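Local coordinates for RNA polymerase II subunit B1 CTD phosphatase RTR1 (Saccharomyces cerevisiae, PDB 5C2Y), which dephosphorylates serine in the C-terminal domain repeats of the largest RNA polymerase II subunit and so regulates the polymerase during transcription, at residues A[10-15]-A[39-44]; A[32-37]-A[135-140]; A[71-76]-A[85-90]. One frame throughout, in Å; residues are numbered along the deposited sequence.

Contact 1: residues A[10-15]-A[39-44]; sequences EDIKET and IGLLCD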
# COMPACT_ATOMS: atom_id res chain seq x y z
N GLU A 10 8.08 12.38 2.82
CA GLU A 10 9.13 13.19 2.25
C GLU A 10 10.00 12.36 1.31
O GLU A 10 10.37 12.84 0.23
CB GLU A 10 9.97 13.84 3.35
CG GLU A 10 10.91 14.93 2.84
CD GLU A 10 10.20 16.05 2.09
OE1 GLU A 10 8.98 16.25 2.32
OE2 GLU A 10 10.86 16.73 1.26
N ASP A 11 10.31 11.13 1.70
CA ASP A 11 11.06 10.22 0.83
C ASP A 11 10.36 10.03 -0.51
O ASP A 11 10.99 10.04 -1.56
CB ASP A 11 11.25 8.86 1.50
CG ASP A 11 11.92 8.97 2.84
OD1 ASP A 11 12.20 10.12 3.28
OD2 ASP A 11 12.21 7.91 3.44
N ILE A 12 9.04 9.85 -0.45
CA ILE A 12 8.20 9.72 -1.63
C ILE A 12 8.23 10.97 -2.50
O ILE A 12 8.19 10.89 -3.73
CB ILE A 12 6.76 9.40 -1.20
CG1 ILE A 12 6.75 8.08 -0.45
CG2 ILE A 12 5.86 9.33 -2.38
CD1 ILE A 12 5.47 7.77 0.18
N LYS A 13 8.31 12.13 -1.85
CA LYS A 13 8.27 13.40 -2.56
C LYS A 13 9.64 13.68 -3.19
O LYS A 13 9.71 14.19 -4.31
CB LYS A 13 7.88 14.55 -1.62
CG LYS A 13 6.39 14.69 -1.29
CD LYS A 13 6.24 15.78 -0.25
CE LYS A 13 4.83 15.88 0.34
NZ LYS A 13 4.90 16.49 1.72
N GLU A 14 10.70 13.32 -2.47
CA GLU A 14 12.07 13.58 -2.92
C GLU A 14 12.54 12.56 -3.95
O GLU A 14 13.16 12.92 -4.95
CB GLU A 14 13.04 13.59 -1.72
CG GLU A 14 13.06 14.90 -0.92
CD GLU A 14 13.57 14.71 0.52
OE1 GLU A 14 13.90 13.56 0.90
OE2 GLU A 14 13.62 15.72 1.28
N THR A 15 12.25 11.29 -3.71
CA THR A 15 12.78 10.21 -4.53
C THR A 15 12.00 10.02 -5.84
O THR A 15 12.54 9.48 -6.80
CB THR A 15 12.79 8.88 -3.74
OG1 THR A 15 13.25 9.12 -2.40
CG2 THR A 15 13.68 7.84 -4.41
N ILE A 39 7.31 2.18 -5.81
CA ILE A 39 7.45 0.74 -5.58
C ILE A 39 8.90 0.35 -5.33
O ILE A 39 9.17 -0.57 -4.55
CB ILE A 39 6.89 -0.05 -6.77
CG1 ILE A 39 5.39 0.20 -6.87
CG2 ILE A 39 7.16 -1.53 -6.60
CD1 ILE A 39 4.71 -0.64 -7.88
N GLY A 40 9.84 1.04 -5.96
CA GLY A 40 11.24 0.85 -5.64
C GLY A 40 11.47 1.16 -4.17
O GLY A 40 12.25 0.51 -3.49
N LEU A 41 10.77 2.16 -3.67
CA LEU A 41 10.93 2.60 -2.29
C LEU A 41 10.28 1.63 -1.29
O LEU A 41 10.76 1.46 -0.16
CB LEU A 41 10.33 4.00 -2.14
CG LEU A 41 11.07 5.07 -1.33
CD1 LEU A 41 12.33 5.48 -2.03
CD2 LEU A 41 10.15 6.26 -1.18
N LEU A 42 9.20 0.99 -1.69
CA LEU A 42 8.44 0.18 -0.75
C LEU A 42 8.60 -1.32 -0.90
O LEU A 42 8.00 -2.08 -0.15
CB LEU A 42 6.96 0.53 -0.84
CG LEU A 42 6.55 1.87 -0.24
CD1 LEU A 42 5.05 1.90 -0.03
CD2 LEU A 42 7.24 2.08 1.07
N CYS A 43 9.41 -1.75 -1.87
CA CYS A 43 9.50 -3.19 -2.16
C CYS A 43 10.31 -3.98 -1.14
O CYS A 43 10.02 -5.15 -0.90
CB CYS A 43 10.09 -3.42 -3.56
SG CYS A 43 11.88 -3.13 -3.75
N ASP A 44 11.32 -3.36 -0.54
CA ASP A 44 12.14 -4.08 0.43
C ASP A 44 12.12 -3.40 1.78
O ASP A 44 12.72 -3.89 2.73
CB ASP A 44 13.57 -4.19 -0.06
CG ASP A 44 14.23 -5.48 0.39
OD1 ASP A 44 13.62 -6.55 0.22
OD2 ASP A 44 15.35 -5.42 0.92
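Leu41, near the C-terminal end of helix 28-42, reaches across to one side of helix 9-17 and packs on Asp11, Ile12 and Thr15 in a small, partly buried apolar contact between the two N-terminal helices. The nearest CA atoms, those of Ile12 and Leu41, are 7.7 Å apart, and the leucine bridges that distance with its two methyls. CD2 settles against the Asp11-Ile12 peptide, 3.8 Å from Ile12 N, and also meets Ile12 CG1 at 3.9 Å. The other branch turns to the next turn of the helix, where Leu41 CD1 lies 3.6 Å from Thr15 CG2. With Thr15 OG1 beside its backbone N (chi1 -42°) and hydrogen-bonded to Asp11 O at 2.6 Å, Thr15 CG2 is the atom turned to the leucine. Asp11 O is thus gripped twice, by Thr15 N and Thr15 OG1 from opposite faces of its plane, while the Asp11 carboxylate bonds to Thr8 OG1. An alanine at Leu41 would lose both methyls and is likely to leave the Ile12 and Thr15 side chains without their apolar partner on helix 28-42. Helix 50-56 adjoins both helices, its Leu56 touching Ile12 and Leu42; the contact is helix-helix packing in an all-helical fold, away from the zinc site.

Contact 2: residues A[32-37]-A[135-140]; sequences EVITLE and EALFAR
The loop that follows helix 119-129, within the predicted RTR1-type zinc finger region, packs on helix 28-42 through Leu137, which meets Ile34 and Thr35. This is buried packing of a loop residue on a helix, remote from the zinc ion. Leu137 extends toward the helix with CG anti to its backbone N (chi1 169°), and its CD2 methyl makes the close contacts to Ile34 and Thr35. One neighbour is Ile34 CG2, 3.7 Å from Leu137 CD2, where the two side chains cross at about a right angle. The other is Thr35 OG1, also 3.7 Å from Leu137 CD2, on a side chain that runs past the leucine in the opposite direction. The threonine hydroxyl is not left without a polar partner by this apolar neighbour, since it bonds to Ala31 O one turn back in the same helix. Ala31 also touches Leu137, and Phe138 adds contacts to Met28 and Ala31 of the same helix.

Within the same loop Arg140 folds back on Glu135, five residues earlier. Its NH1 bonds to Arg58 O, linking the loop to residues ahead of helix 62-74. The guanidinium grips Glu135 O side-on with two nitrogens: Arg140 NH2 lies 2.7 Å from Glu135 O in the carbonyl plane, while NE approaches from above that plane.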
# COMPACT_ATOMS: atom_id res chain seq x y z
N GLU A 32 4.43 6.42 -15.15
CA GLU A 32 5.14 5.15 -15.02
C GLU A 32 6.40 5.31 -14.19
O GLU A 32 6.57 4.59 -13.20
CB GLU A 32 5.49 4.56 -16.38
CG GLU A 32 4.38 3.73 -16.99
CD GLU A 32 4.79 3.10 -18.30
OE1 GLU A 32 5.91 3.38 -18.78
OE2 GLU A 32 3.99 2.33 -18.86
N VAL A 33 7.28 6.23 -14.59
CA VAL A 33 8.50 6.47 -13.82
C VAL A 33 8.19 6.72 -12.34
O VAL A 33 8.78 6.09 -11.47
CB VAL A 33 9.30 7.66 -14.39
CG1 VAL A 33 10.48 8.00 -13.48
CG2 VAL A 33 9.81 7.32 -15.77
N ILE A 34 7.26 7.62 -12.08
CA ILE A 34 6.81 7.89 -10.72
C ILE A 34 6.40 6.61 -10.02
O ILE A 34 6.82 6.34 -8.90
CB ILE A 34 5.63 8.89 -10.71
CG1 ILE A 34 6.16 10.31 -10.92
CG2 ILE A 34 4.84 8.80 -9.41
CD1 ILE A 34 5.11 11.29 -11.33
N THR A 35 5.61 5.79 -10.71
CA THR A 35 5.13 4.54 -10.14
C THR A 35 6.28 3.64 -9.68
O THR A 35 6.35 3.29 -8.50
CB THR A 35 4.24 3.77 -11.13
OG1 THR A 35 3.13 4.60 -11.51
CG2 THR A 35 3.71 2.50 -10.50
N LEU A 36 7.19 3.28 -10.59
CA LEU A 36 8.26 2.33 -10.23
C LEU A 36 9.21 2.94 -9.23
O LEU A 36 9.96 2.23 -8.54
CB LEU A 36 9.04 1.87 -11.46
CG LEU A 36 8.23 1.14 -12.53
CD1 LEU A 36 9.13 0.83 -13.71
CD2 LEU A 36 7.57 -0.14 -12.00
N GLU A 37 9.18 4.26 -9.12
CA GLU A 37 10.01 4.91 -8.12
C GLU A 37 9.47 4.71 -6.72
O GLU A 37 10.23 4.45 -5.79
CB GLU A 37 10.17 6.40 -8.42
CG GLU A 37 11.30 6.68 -9.40
CD GLU A 37 12.66 6.25 -8.87
OE1 GLU A 37 12.79 6.03 -7.65
OE2 GLU A 37 13.61 6.11 -9.67
N GLU A 135 -8.54 4.72 -11.78
CA GLU A 135 -8.10 5.76 -12.68
C GLU A 135 -6.58 5.74 -12.74
O GLU A 135 -5.93 5.68 -11.69
CB GLU A 135 -8.61 7.11 -12.20
CG GLU A 135 -8.62 8.23 -13.22
CD GLU A 135 -8.97 9.56 -12.56
OE1 GLU A 135 -9.35 9.54 -11.37
OE2 GLU A 135 -8.84 10.62 -13.23
N ALA A 136 -6.01 5.76 -13.94
CA ALA A 136 -4.55 5.73 -14.07
C ALA A 136 -3.93 7.01 -13.52
O ALA A 136 -4.52 8.09 -13.55
CB ALA A 136 -4.14 5.54 -15.51
N LEU A 137 -2.72 6.85 -13.00
CA LEU A 137 -2.05 7.93 -12.30
C LEU A 137 -1.90 9.18 -13.14
O LEU A 137 -2.14 10.28 -12.65
CB LEU A 137 -0.68 7.45 -11.81
CG LEU A 137 0.23 8.55 -11.30
CD1 LEU A 137 -0.41 9.25 -10.11
CD2 LEU A 137 1.58 7.93 -10.94
N PHE A 138 -1.51 9.03 -14.40
CA PHE A 138 -1.29 10.17 -15.27
C PHE A 138 -2.58 10.97 -15.48
O PHE A 138 -2.54 12.18 -15.69
CB PHE A 138 -0.70 9.72 -16.61
CG PHE A 138 -1.73 9.32 -17.63
CD1 PHE A 138 -2.45 8.14 -17.48
CD2 PHE A 138 -1.97 10.10 -18.75
CE1 PHE A 138 -3.40 7.75 -18.42
CE2 PHE A 138 -2.92 9.72 -19.70
CZ PHE A 138 -3.64 8.55 -19.53
N ALA A 139 -3.72 10.28 -15.40
CA ALA A 139 -5.03 10.91 -15.46
C ALA A 139 -5.38 11.72 -14.19
O ALA A 139 -6.27 12.56 -14.20
CB ALA A 139 -6.09 9.86 -15.71
N ARG A 140 -4.67 11.48 -13.10
CA ARG A 140 -4.92 12.20 -11.86
C ARG A 140 -4.12 13.49 -11.82
O ARG A 140 -3.19 13.63 -11.01
CB ARG A 140 -4.57 11.33 -10.66
CG ARG A 140 -5.16 9.94 -10.75
CD ARG A 140 -4.65 9.04 -9.64
NE ARG A 140 -5.25 7.71 -9.77
CZ ARG A 140 -5.24 6.79 -8.82
NH1 ARG A 140 -4.65 7.03 -7.66
NH2 ARG A 140 -5.84 5.62 -9.04

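Contact 3: residues A[71-76]-A[85-90]; sequences ERNLNK and KSPERI
With CG beside the backbone N (chi1 -77°), the Asn73 side chain carries its amide toward Pro87, and the positive phi of Lys76 (57°) turns the chain out of helix 62-74 so that its carbonyl meets the Ser86-Pro87 step. Asn73 ND2 lies 3.5 Å from Pro87 CG, a packing contact only; the amide nitrogen's polar partners are Arg77 O and His115 O. Beside it, Lys76 O comes within 3.3 Å of Ser86 CB, and Pro87 CD lies 3.8 Å from Lys76 C. The lysine's own chain leads away from this interface. On the loop side, Ser86 OG hydrogen-bonds to Pro87 O at 2.9 Å. On the helix side, Asn75 ND2 reaches Glu71 O at 2.6 Å. Asn75 N bonds to the same oxygen from the opposite face. Lys76 is the C-prime residue of a Schellman motif, marked by Lys76 N to Asn73 O and Arg77 N to Arg72 O. Arg72 NH1 hydrogen-bonds to Cys78 O and Cys83 O, joining the capped helix end to the loop of the zinc-finger site, whose zinc ligands are Cys78, Cys83, Cys117 and His121.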
# COMPACT_ATOMS: atom_id res chain seq x y z
N GLU A 71 5.77 -7.95 -5.38
CA GLU A 71 7.19 -7.70 -5.34
C GLU A 71 7.72 -7.66 -3.90
O GLU A 71 8.89 -7.97 -3.68
CB GLU A 71 7.54 -6.40 -6.05
CG GLU A 71 9.02 -6.14 -6.10
CD GLU A 71 9.37 -5.10 -7.11
OE1 GLU A 71 8.44 -4.67 -7.83
OE2 GLU A 71 10.56 -4.71 -7.20
N ARG A 72 6.89 -7.29 -2.93
CA ARG A 72 7.28 -7.43 -1.51
C ARG A 72 7.51 -8.90 -1.16
O ARG A 72 8.55 -9.27 -0.60
CB ARG A 72 6.21 -6.88 -0.56
CG ARG A 72 5.91 -5.38 -0.61
CD ARG A 72 5.26 -4.93 0.70
NE ARG A 72 6.20 -4.14 1.47
CZ ARG A 72 6.35 -4.23 2.78
NH1 ARG A 72 5.62 -5.08 3.47
NH2 ARG A 72 7.25 -3.46 3.40
N ASN A 73 6.52 -9.74 -1.49
CA ASN A 73 6.59 -11.17 -1.25
C ASN A 73 7.85 -11.81 -1.85
O ASN A 73 8.47 -12.69 -1.25
CB ASN A 73 5.36 -11.85 -1.83
CG ASN A 73 4.12 -11.67 -0.95
OD1 ASN A 73 3.00 -11.92 -1.39
ND2 ASN A 73 4.33 -11.24 0.29
N LEU A 74 8.19 -11.36 -3.05
CA LEU A 74 9.41 -11.76 -3.75
C LEU A 74 10.66 -11.41 -2.95
O LEU A 74 11.63 -12.17 -2.92
CB LEU A 74 9.46 -11.05 -5.09
CG LEU A 74 10.14 -11.65 -6.30
CD1 LEU A 74 9.21 -12.67 -6.93
CD2 LEU A 74 10.44 -10.52 -7.26
N ASN A 75 10.65 -10.23 -2.35
CA ASN A 75 11.69 -9.83 -1.44
C ASN A 75 11.43 -10.35 -0.04
O ASN A 75 11.92 -9.77 0.94
CB ASN A 75 11.80 -8.31 -1.38
CG ASN A 75 12.31 -7.72 -2.67
OD1 ASN A 75 13.51 -7.55 -2.86
ND2 ASN A 75 11.39 -7.38 -3.56
N LYS A 76 10.63 -11.41 0.06
CA LYS A 76 10.36 -12.06 1.33
C LYS A 76 9.78 -11.13 2.40
O LYS A 76 10.24 -11.16 3.54
CB LYS A 76 11.65 -12.70 1.88
CG LYS A 76 12.30 -13.72 0.95
CD LYS A 76 13.70 -14.03 1.45
CE LYS A 76 14.35 -15.19 0.68
NZ LYS A 76 15.80 -15.41 1.06
N LYS A 85 7.72 -7.79 8.72
CA LYS A 85 7.85 -9.24 8.85
C LYS A 85 7.75 -9.92 7.48
O LYS A 85 7.43 -9.28 6.47
CB LYS A 85 6.77 -9.80 9.78
CG LYS A 85 6.91 -9.46 11.25
CD LYS A 85 5.57 -9.65 11.98
CE LYS A 85 5.55 -10.84 12.92
NZ LYS A 85 6.51 -10.65 14.05
N SER A 86 8.02 -11.21 7.44
CA SER A 86 7.92 -11.95 6.20
C SER A 86 6.59 -12.70 6.20
O SER A 86 5.93 -12.77 7.25
CB SER A 86 9.09 -12.92 6.07
OG SER A 86 8.73 -14.18 6.60
N PRO A 87 6.16 -13.22 5.04
CA PRO A 87 4.95 -14.05 5.01
C PRO A 87 5.10 -15.28 5.90
O PRO A 87 6.23 -15.64 6.21
CB PRO A 87 4.81 -14.42 3.53
CG PRO A 87 5.48 -13.33 2.81
CD PRO A 87 6.64 -12.92 3.68
N GLU A 88 4.01 -15.90 6.34
CA GLU A 88 4.15 -17.02 7.26
C GLU A 88 4.59 -18.28 6.51
O GLU A 88 5.39 -19.06 7.02
CB GLU A 88 2.85 -17.26 8.02
CG GLU A 88 2.90 -18.44 8.98
CD GLU A 88 3.97 -18.31 10.05
OE1 GLU A 88 4.24 -17.17 10.51
OE2 GLU A 88 4.55 -19.34 10.45
N ARG A 89 4.07 -18.48 5.31
CA ARG A 89 4.45 -19.63 4.50
C ARG A 89 5.08 -19.18 3.18
O ARG A 89 4.56 -18.28 2.54
CB ARG A 89 3.23 -20.53 4.24
CG ARG A 89 2.43 -20.92 5.49
CD ARG A 89 3.25 -21.74 6.51
NE ARG A 89 3.72 -23.03 5.98
CZ ARG A 89 4.45 -23.91 6.68
NH1 ARG A 89 4.79 -23.64 7.93
NH2 ARG A 89 4.84 -25.04 6.12
N ILE A 90 6.17 -19.81 2.76
CA ILE A 90 6.78 -19.45 1.48
C ILE A 90 6.02 -20.11 0.35
O ILE A 90 5.35 -21.13 0.55
CB ILE A 90 8.26 -19.89 1.37
CG1 ILE A 90 8.38 -21.41 1.55
CG2 ILE A 90 9.14 -19.11 2.35
CD1 ILE A 90 9.80 -21.88 1.83

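Contacts 1 and 2 both use helix 28-42, with centres 14 Å apart, and their segments alternate along the chain; they also touch where Thr15 O packs by Glu37 OE1. Contact 3 follows contact 1 in sequence and is nested within the span of chain that contact 2 closes, the centres of contacts 2 and 3 being 25 Å apart. Contacts 1 and 3, 19 Å apart between centres, are joined where Arg72 NE probably bonds to Leu42 O. The end of helix 28-42 therefore meets the end of helix 62-74, connecting the packing of the N-terminal helices to the zinc-binding region within one single-chain, strand-free fold.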